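Arf-GAP with coiled-coil, ANK repeat and PH domain-containing protein 2 (Homo sapiens, PDB 6IF3) acts as a GTPase-activating protein for the small GTPase ARF6, and its ankyrin repeats, the part present here, are required for interaction with RAB35. Local coordinates at residues Q13-S18 with W38-E43; K21-M26 with C61-Q66. One frame throughout, in Å; residues are numbered along the deposited sequence.

Contact 1. Residues Q13-S18 with W38-E43; sequences QLYRAS and WANSEE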
ATOM      1  N   GLN A  13     -36.259   3.301  11.887  1.00 21.17           N
ATOM      2  CA  GLN A  13     -35.796   4.459  12.664  1.00 20.75           C
ATOM      3  C   GLN A  13     -34.283   4.471  12.808  1.00 18.43           C
ATOM      4  O   GLN A  13     -33.650   5.517  12.679  1.00 20.18           O
ATOM      5  CB  GLN A  13     -36.482   4.477  14.046  1.00 21.88           C
ATOM      6  CG  GLN A  13     -37.970   4.798  13.968  1.00 31.28           C
ATOM      7  CD  GLN A  13     -38.660   4.713  15.314  1.00 43.56           C
ATOM      8  OE1 GLN A  13     -38.230   3.971  16.197  1.00 48.73           O
ATOM      9  NE2 GLN A  13     -39.724   5.491  15.485  1.00 49.04           N
ATOM     10  N   LEU A  14     -33.691   3.304  13.034  1.00 15.99           N
ATOM     11  CA  LEU A  14     -32.251   3.190  13.176  1.00 15.95           C
ATOM     12  C   LEU A  14     -31.564   3.525  11.867  1.00 19.25           C
ATOM     13  O   LEU A  14     -30.547   4.222  11.856  1.00 20.38           O
ATOM     14  CB  LEU A  14     -31.875   1.779  13.634  1.00 17.37           C
ATOM     15  CG  LEU A  14     -30.394   1.414  13.704  1.00 14.50           C
ATOM     16  CD1 LEU A  14     -29.714   2.307  14.772  1.00 17.61           C
ATOM     17  CD2 LEU A  14     -30.264  -0.065  14.004  1.00 17.63           C
ATOM     18  N   TYR A  15     -32.114   2.996  10.777  1.00 18.55           N
ATOM     19  CA  TYR A  15     -31.600   3.206   9.430  1.00 18.76           C
ATOM     20  C   TYR A  15     -31.514   4.707   9.097  1.00 16.54           C
ATOM     21  O   TYR A  15     -30.493   5.192   8.571  1.00 19.45           O
ATOM     22  CB  TYR A  15     -32.533   2.465   8.468  1.00 18.64           C
ATOM     23  CG  TYR A  15     -32.299   2.537   6.977  1.00 14.40           C
ATOM     24  CD1 TYR A  15     -31.559   1.547   6.317  1.00 15.10           C
ATOM     25  CD2 TYR A  15     -32.898   3.528   6.193  1.00 14.93           C
ATOM     26  CE1 TYR A  15     -31.410   1.550   4.951  1.00 18.08           C
ATOM     27  CE2 TYR A  15     -32.728   3.556   4.804  1.00 17.16           C
ATOM     28  CZ  TYR A  15     -32.003   2.540   4.187  1.00 15.85           C
ATOM     29  OH  TYR A  15     -31.815   2.554   2.849  1.00 22.04           O
ATOM     30  N   ARG A  16     -32.591   5.428   9.375  1.00 18.09           N
ATOM     31  CA  ARG A  16     -32.649   6.862   9.091  1.00 16.63           C
ATOM     32  C   ARG A  16     -31.689   7.635   9.983  1.00 21.75           C
ATOM     33  O   ARG A  16     -30.987   8.552   9.539  1.00 20.21           O
ATOM     34  CB  ARG A  16     -34.082   7.371   9.294  1.00 20.78           C
ATOM     35  CG  ARG A  16     -35.029   6.838   8.230  1.00 27.27           C
ATOM     36  CD  ARG A  16     -36.474   7.241   8.462  1.00 35.62           C
ATOM     37  NE  ARG A  16     -37.217   6.954   7.238  1.00 36.85           N
ATOM     38  CZ  ARG A  16     -38.542   6.998   7.110  1.00 42.63           C
ATOM     39  NH1 ARG A  16     -39.307   7.306   8.144  1.00 42.50           N
ATOM     40  NH2 ARG A  16     -39.093   6.720   5.935  1.00 44.01           N
ATOM     41  N   ALA A  17     -31.662   7.279  11.262  1.00 18.01           N
ATOM     42  CA  ALA A  17     -30.847   8.030  12.213  1.00 17.73           C
ATOM     43  C   ALA A  17     -29.360   7.833  11.934  1.00 15.94           C
ATOM     44  O   ALA A  17     -28.547   8.691  12.270  1.00 18.03           O
ATOM     45  CB  ALA A  17     -31.209   7.618  13.654  1.00 19.56           C
ATOM     46  N   SER A  18     -28.998   6.699  11.325  1.00 14.88           N
ATOM     47  CA  SER A  18     -27.590   6.412  11.016  1.00 15.53           C
ATOM     48  C   SER A  18     -27.052   7.344   9.953  1.00 16.99           C
ATOM     49  O   SER A  18     -25.924   7.844  10.071  1.00 16.06           O
ATOM     50  CB  SER A  18     -27.440   4.963  10.552  1.00 19.75           C
ATOM     51  OG  SER A  18     -27.825   4.070  11.594  1.00 19.26           O
ATOM     52  N   TRP A  38     -30.604  -4.691  10.314  1.00 17.98           N
ATOM     53  CA  TRP A  38     -31.850  -4.571   9.563  1.00 16.59           C
ATOM     54  C   TRP A  38     -31.578  -4.210   8.108  1.00 20.46           C
ATOM     55  O   TRP A  38     -30.732  -3.361   7.826  1.00 18.64           O
ATOM     56  CB  TRP A  38     -32.727  -3.520  10.215  1.00 17.01           C
ATOM     57  CG  TRP A  38     -34.107  -3.387   9.573  1.00 18.34           C
ATOM     58  CD1 TRP A  38     -35.166  -4.237   9.751  1.00 20.75           C
ATOM     59  CD2 TRP A  38     -34.574  -2.335   8.718  1.00 18.78           C
ATOM     60  NE1 TRP A  38     -36.254  -3.780   9.048  1.00 22.31           N
ATOM     61  CE2 TRP A  38     -35.922  -2.611   8.415  1.00 21.62           C
ATOM     62  CE3 TRP A  38     -33.986  -1.181   8.186  1.00 18.45           C
ATOM     63  CZ2 TRP A  38     -36.692  -1.787   7.588  1.00 20.52           C
ATOM     64  CZ3 TRP A  38     -34.768  -0.355   7.366  1.00 17.66           C
ATOM     65  CH2 TRP A  38     -36.099  -0.662   7.089  1.00 18.29           C
ATOM     66  N   ALA A  39     -32.249  -4.896   7.196  1.00 20.15           N
ATOM     67  CA  ALA A  39     -32.140  -4.613   5.755  1.00 18.56           C
ATOM     68  C   ALA A  39     -33.427  -3.980   5.254  1.00 22.98           C
ATOM     69  O   ALA A  39     -34.533  -4.510   5.485  1.00 25.05           O
ATOM     70  CB  ALA A  39     -31.828  -5.878   4.993  1.00 20.77           C
ATOM     71  N   ASN A  40     -33.296  -2.855   4.554  1.00 18.78           N
ATOM     72  CA  ASN A  40     -34.455  -2.136   4.033  1.00 19.42           C
ATOM     73  C   ASN A  40     -34.834  -2.715   2.683  1.00 19.31           C
ATOM     74  O   ASN A  40     -34.181  -2.434   1.682  1.00 21.32           O
ATOM     75  CB  ASN A  40     -34.136  -0.644   3.910  1.00 17.54           C
ATOM     76  CG  ASN A  40     -35.367   0.194   3.589  1.00 18.77           C
ATOM     77  OD1 ASN A  40     -36.344  -0.283   3.000  1.00 22.00           O
ATOM     78  ND2 ASN A  40     -35.322   1.461   3.973  1.00 20.36           N
ATOM     79  N   SER A  41     -35.885  -3.543   2.642  1.00 21.54           N
ATOM     80  CA  SER A  41     -36.276  -4.211   1.408  1.00 24.17           C
ATOM     81  C   SER A  41     -36.769  -3.242   0.345  1.00 25.92           C
ATOM     82  O   SER A  41     -36.818  -3.584  -0.822  1.00 31.37           O
ATOM     83  CB  SER A  41     -37.352  -5.253   1.694  1.00 36.05           C
ATOM     84  OG  SER A  41     -38.541  -4.611   2.103  1.00 43.45           O
ATOM     85  N   GLU A  42     -37.123  -2.025   0.761  1.00 21.98           N
ATOM     86  CA  GLU A  42     -37.611  -0.992  -0.150  1.00 23.70           C
ATOM     87  C   GLU A  42     -36.457  -0.154  -0.743  1.00 20.36           C
ATOM     88  O   GLU A  42     -36.696   0.646  -1.665  1.00 23.14           O
ATOM     89  CB  GLU A  42     -38.595  -0.054   0.569  1.00 26.84           C
ATOM     90  CG  GLU A  42     -39.954  -0.657   0.820  1.00 37.61           C
ATOM     91  CD  GLU A  42     -40.633  -1.082  -0.463  1.00 54.49           C
ATOM     92  OE1 GLU A  42     -41.266  -0.222  -1.112  1.00 61.24           O
ATOM     93  OE2 GLU A  42     -40.542  -2.277  -0.824  1.00 60.68           O
ATOM     94  N   GLU A  43     -35.246  -0.326  -0.226  1.00 19.60           N
ATOM     95  CA  GLU A  43     -34.091   0.465  -0.631  1.00 19.93           C
ATOM     96  C   GLU A  43     -32.866  -0.445  -0.735  1.00 19.32           C
ATOM     97  O   GLU A  43     -31.872  -0.290  -0.015  1.00 17.96           O
ATOM     98  CB  GLU A  43     -33.841   1.623   0.347  1.00 19.57           C
ATOM     99  CG  GLU A  43     -35.027   2.610   0.389  1.00 20.48           C
ATOM    100  CD  GLU A  43     -34.769   3.865   1.233  1.00 17.78           C
ATOM    101  OE1 GLU A  43     -35.742   4.626   1.401  1.00 20.58           O
ATOM    102  OE2 GLU A  43     -33.622   4.087   1.650  1.00 21.21           O
TER
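Y15 on helix 10-19 meets W38, N40 and E43 of the loop that joins one helix pair of the ankyrin fold to the next. In an ankyrin repeat two antiparallel helices stack against their neighbours while the connecting loop projects outward as a beta-hairpin-like finger, and this contact ties the first helix to the base and turn of such a finger. With CG anti to the backbone N (chi1 178°), the tyrosine ring is sent out from the helix toward the loop. W38 presents the edge of its six-membered ring to the tyrosine in an offset edge-to-face pair, planes at 83°, and its CZ3 packs on Y15 CB at 3.8 Å. Tryptophan suits the place: its flat, rigid indole sets a long apolar edge (CE3, CZ3) against Y15 CB and ring. N40 lies over one face of the tyrosine: ND2 is 3.4 Å from Y15 CE2, near the rim, while N40 CB makes an off-centre CH-pi contact. The other end of that amide is used within the loop, where OD1 accepts from the backbone N of E42 in an Asx turn, so the group above the ring is held by its own turn. A46 pairs with N40 through the backbone, and Y15 touches Q51 of the next helix pair. A tyrosine rather than a phenylalanine fits here because its hydroxyl reaches beyond the greasy part of the contact to the extended side chain of E43. There Y15 OH donates to E43 OE2 at 2.7 Å, meeting the carboxylate on its anti side and 31° out of its plane.

Contact 2. Residues K21-M26 with C61-Q66; sequences KNLPKM and CEFLLQ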
ATOM      1  N   LYS A  21     -26.451  10.807  11.557  1.00 16.89           N
ATOM      2  CA  LYS A  21     -25.417  11.008  12.583  1.00 17.62           C
ATOM      3  C   LYS A  21     -26.015  11.266  13.948  1.00 19.05           C
ATOM      4  O   LYS A  21     -25.429  11.970  14.759  1.00 21.56           O
ATOM      5  CB  LYS A  21     -24.481  12.188  12.219  1.00 21.41           C
ATOM      6  CG  LYS A  21     -24.011  12.166  10.785  1.00 26.50           C
ATOM      7  CD  LYS A  21     -23.020  13.315  10.497  1.00 28.34           C
ATOM      8  CE  LYS A  21     -23.715  14.666  10.278  1.00 30.35           C
ATOM      9  NZ  LYS A  21     -22.714  15.658   9.778  1.00 35.88           N
ATOM     10  N   ASN A  22     -27.181  10.675  14.196  1.00 17.12           N
ATOM     11  CA  ASN A  22     -27.957  10.949  15.407  1.00 19.21           C
ATOM     12  C   ASN A  22     -27.898   9.778  16.368  1.00 19.16           C
ATOM     13  O   ASN A  22     -28.784   8.909  16.354  1.00 18.45           O
ATOM     14  CB  ASN A  22     -29.421  11.256  15.036  1.00 17.89           C
ATOM     15  CG  ASN A  22     -30.203  11.851  16.194  1.00 21.21           C
ATOM     16  OD1 ASN A  22     -29.946  11.570  17.388  1.00 21.15           O
ATOM     17  ND2 ASN A  22     -31.174  12.708  15.852  1.00 25.37           N
ATOM     18  N   LEU A  23     -26.867   9.744  17.204  1.00 15.68           N
ATOM     19  CA  LEU A  23     -26.645   8.572  18.045  1.00 15.47           C
ATOM     20  C   LEU A  23     -27.758   8.365  19.090  1.00 18.85           C
ATOM     21  O   LEU A  23     -28.131   7.227  19.339  1.00 21.25           O
ATOM     22  CB  LEU A  23     -25.265   8.623  18.722  1.00 20.45           C
ATOM     23  CG  LEU A  23     -24.136   8.031  17.854  1.00 19.65           C
ATOM     24  CD1 LEU A  23     -24.011   8.740  16.501  1.00 19.57           C
ATOM     25  CD2 LEU A  23     -22.811   8.082  18.597  1.00 22.43           C
ATOM     26  N   PRO A  24     -28.314   9.443  19.661  1.00 18.12           N
ATOM     27  CA  PRO A  24     -29.446   9.216  20.577  1.00 19.08           C
ATOM     28  C   PRO A  24     -30.638   8.544  19.908  1.00 23.53           C
ATOM     29  O   PRO A  24     -31.247   7.648  20.522  1.00 22.19           O
ATOM     30  CB  PRO A  24     -29.787  10.626  21.050  1.00 22.87           C
ATOM     31  CG  PRO A  24     -28.449  11.317  21.090  1.00 23.27           C
ATOM     32  CD  PRO A  24     -27.780  10.815  19.809  1.00 18.65           C
ATOM     33  N   LYS A  25     -30.956   8.933  18.681  1.00 19.01           N
ATOM     34  CA  LYS A  25     -32.105   8.306  18.027  1.00 22.67           C
ATOM     35  C   LYS A  25     -31.742   6.866  17.645  1.00 19.03           C
ATOM     36  O   LYS A  25     -32.602   5.980  17.646  1.00 22.39           O
ATOM     37  CB  LYS A  25     -32.542   9.098  16.801  1.00 20.23           C
ATOM     38  CG  LYS A  25     -33.270  10.409  17.106  1.00 30.72           C
ATOM     39  CD  LYS A  25     -33.967  10.912  15.843  1.00 39.21           C
ATOM     40  CE  LYS A  25     -34.453  12.341  15.962  1.00 46.41           C
ATOM     41  NZ  LYS A  25     -35.002  12.776  14.640  1.00 50.65           N
ATOM     42  N   MET A  26     -30.479   6.620  17.285  1.00 15.49           N
ATOM     43  CA  MET A  26     -30.030   5.256  17.005  1.00 15.96           C
ATOM     44  C   MET A  26     -30.213   4.382  18.236  1.00 18.14           C
ATOM     45  O   MET A  26     -30.742   3.276  18.144  1.00 18.99           O
ATOM     46  CB  MET A  26     -28.559   5.245  16.552  1.00 17.15           C
ATOM     47  CG  MET A  26     -28.398   5.958  15.215  1.00 16.89           C
ATOM     48  SD  MET A  26     -26.672   6.272  14.838  1.00 18.94           S
ATOM     49  CE  MET A  26     -26.096   4.617  14.552  1.00 20.19           C
ATOM     50  N   CYS A  61     -20.508   4.960  12.409  1.00 17.46           N
ATOM     51  CA  CYS A  61     -20.020   3.623  12.064  1.00 17.06           C
ATOM     52  C   CYS A  61     -19.505   2.908  13.304  1.00 16.84           C
ATOM     53  O   CYS A  61     -19.825   1.721  13.538  1.00 17.45           O
ATOM     54  CB  CYS A  61     -18.899   3.714  11.020  1.00 16.00           C
ATOM     55  SG  CYS A  61     -19.470   4.332   9.413  1.00 17.92           S
ATOM     56  N   GLU A  62     -18.699   3.612  14.101  1.00 17.94           N
ATOM     57  CA  GLU A  62     -18.142   3.034  15.325  1.00 19.03           C
ATOM     58  C   GLU A  62     -19.269   2.549  16.230  1.00 17.43           C
ATOM     59  O   GLU A  62     -19.262   1.402  16.702  1.00 20.23           O
ATOM     60  CB  GLU A  62     -17.280   4.059  16.083  1.00 22.41           C
ATOM     61  CG  GLU A  62     -16.045   4.555  15.342  1.00 29.96           C
ATOM     62  CD  GLU A  62     -15.408   5.754  16.041  1.00 34.89           C
ATOM     63  OE1 GLU A  62     -16.095   6.387  16.883  1.00 34.06           O
ATOM     64  OE2 GLU A  62     -14.220   6.064  15.765  1.00 40.15           O
ATOM     65  N   PHE A  63     -20.271   3.403  16.458  1.00 17.67           N
ATOM     66  CA  PHE A  63     -21.389   3.050  17.348  1.00 16.89           C
ATOM     67  C   PHE A  63     -22.109   1.769  16.894  1.00 17.93           C
ATOM     68  O   PHE A  63     -22.402   0.874  17.709  1.00 18.52           O
ATOM     69  CB  PHE A  63     -22.363   4.233  17.409  1.00 18.48           C
ATOM     70  CG  PHE A  63     -23.557   4.008  18.286  1.00 19.44           C
ATOM     71  CD1 PHE A  63     -23.502   4.311  19.626  1.00 22.37           C
ATOM     72  CD2 PHE A  63     -24.748   3.508  17.751  1.00 23.59           C
ATOM     73  CE1 PHE A  63     -24.610   4.127  20.463  1.00 23.89           C
ATOM     74  CE2 PHE A  63     -25.868   3.311  18.585  1.00 22.04           C
ATOM     75  CZ  PHE A  63     -25.794   3.619  19.932  1.00 24.84           C
ATOM     76  N   LEU A  64     -22.388   1.675  15.603  1.00 15.85           N
ATOM     77  CA  LEU A  64     -23.047   0.488  15.073  1.00 17.50           C
ATOM     78  C   LEU A  64     -22.193  -0.767  15.263  1.00 17.29           C
ATOM     79  O   LEU A  64     -22.678  -1.793  15.712  1.00 17.61           O
ATOM     80  CB  LEU A  64     -23.378   0.698  13.598  1.00 16.26           C
ATOM     81  CG  LEU A  64     -24.533   1.680  13.403  1.00 17.10           C
ATOM     82  CD1 LEU A  64     -24.689   2.048  11.917  1.00 17.12           C
ATOM     83  CD2 LEU A  64     -25.871   1.050  13.935  1.00 18.94           C
ATOM     84  N   LEU A  65     -20.904  -0.686  14.963  1.00 16.79           N
ATOM     85  CA  LEU A  65     -20.005  -1.824  15.172  1.00 17.09           C
ATOM     86  C   LEU A  65     -19.945  -2.242  16.641  1.00 19.34           C
ATOM     87  O   LEU A  65     -19.923  -3.431  16.952  1.00 19.27           O
ATOM     88  CB  LEU A  65     -18.596  -1.486  14.663  1.00 17.10           C
ATOM     89  CG  LEU A  65     -18.493  -1.372  13.148  1.00 16.68           C
ATOM     90  CD1 LEU A  65     -17.104  -0.832  12.724  1.00 21.67           C
ATOM     91  CD2 LEU A  65     -18.802  -2.691  12.437  1.00 19.34           C
ATOM     92  N   GLN A  66     -19.926  -1.253  17.542  1.00 18.57           N
ATOM     93  CA  GLN A  66     -19.892  -1.515  18.982  1.00 21.26           C
ATOM     94  C   GLN A  66     -21.183  -2.160  19.451  1.00 20.55           C
ATOM     95  O   GLN A  66     -21.217  -2.776  20.499  1.00 24.18           O
ATOM     96  CB  GLN A  66     -19.670  -0.221  19.758  1.00 23.27           C
ATOM     97  CG  GLN A  66     -18.276   0.327  19.599  1.00 32.54           C
ATOM     98  CD  GLN A  66     -18.179   1.762  20.061  1.00 44.27           C
ATOM     99  OE1 GLN A  66     -19.156   2.343  20.548  1.00 50.17           O
ATOM    100  NE2 GLN A  66     -17.005   2.353  19.892  1.00 46.54           N
TER
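F63 has CG anti to the backbone N (chi1 180°), which carries its ring toward helix 23-31, and the bend of M26 at its last torsion (chi3 69°) brings CE between F63 CD2 and the branches of L64. M26 CE touches F63 CD2 at 3.6 Å and lies 3.5 Å from L64 CG. The sulfur is obliquely placed, SD 5.3 Å from the centroid of the F63 ring, a Met-aromatic contact. L23 CG lies over one face of the phenylalanine, while its CD2 comes to 4.0 Å from F63 CD1. Helices 23-31 and 58-66 are the second helices of neighbouring ankyrin helix pairs, and side chains of this kind form the hydrophobic seam between successive pairs; helix 58-66 lies in ANK 1. Methionine suits the seam because its flexible thioether can fit between a flat ring and a branched leucine; phenylalanine offers L23 a broad face, and the forked end of L64 receives the methyl. Cutting F63 back to an alanine here would probably open a gap beside L23 and M26, leaving the methionine methyl with L64 as its remaining neighbour across the contact. At the start of helix 23-31, N22 is the N-cap: its OD1 accepts from K25 N at 3.1 Å, the donor lying above the carbonyl plane.

In the fold
From the N terminus the chain runs through helix 10-19, turns at K21-N22 and returns along helix 23-31, so the first segments of both contacts belong to one helix pair. The chain then enters the loop at 38-43, where contact 1 closes back onto helix 10-19, and goes on through helix 48-55 to 61-66, where contact 2 closes back onto helix 23-31. The two closures cross, since their segments alternate. Contact 1 ties the first helix to the outward loop; contact 2 ties the first helix pair to ANK 1. M26 links them directly, its side chain packing on L14, A17 and S18. Separately, A17 O probably accepts from N22 N.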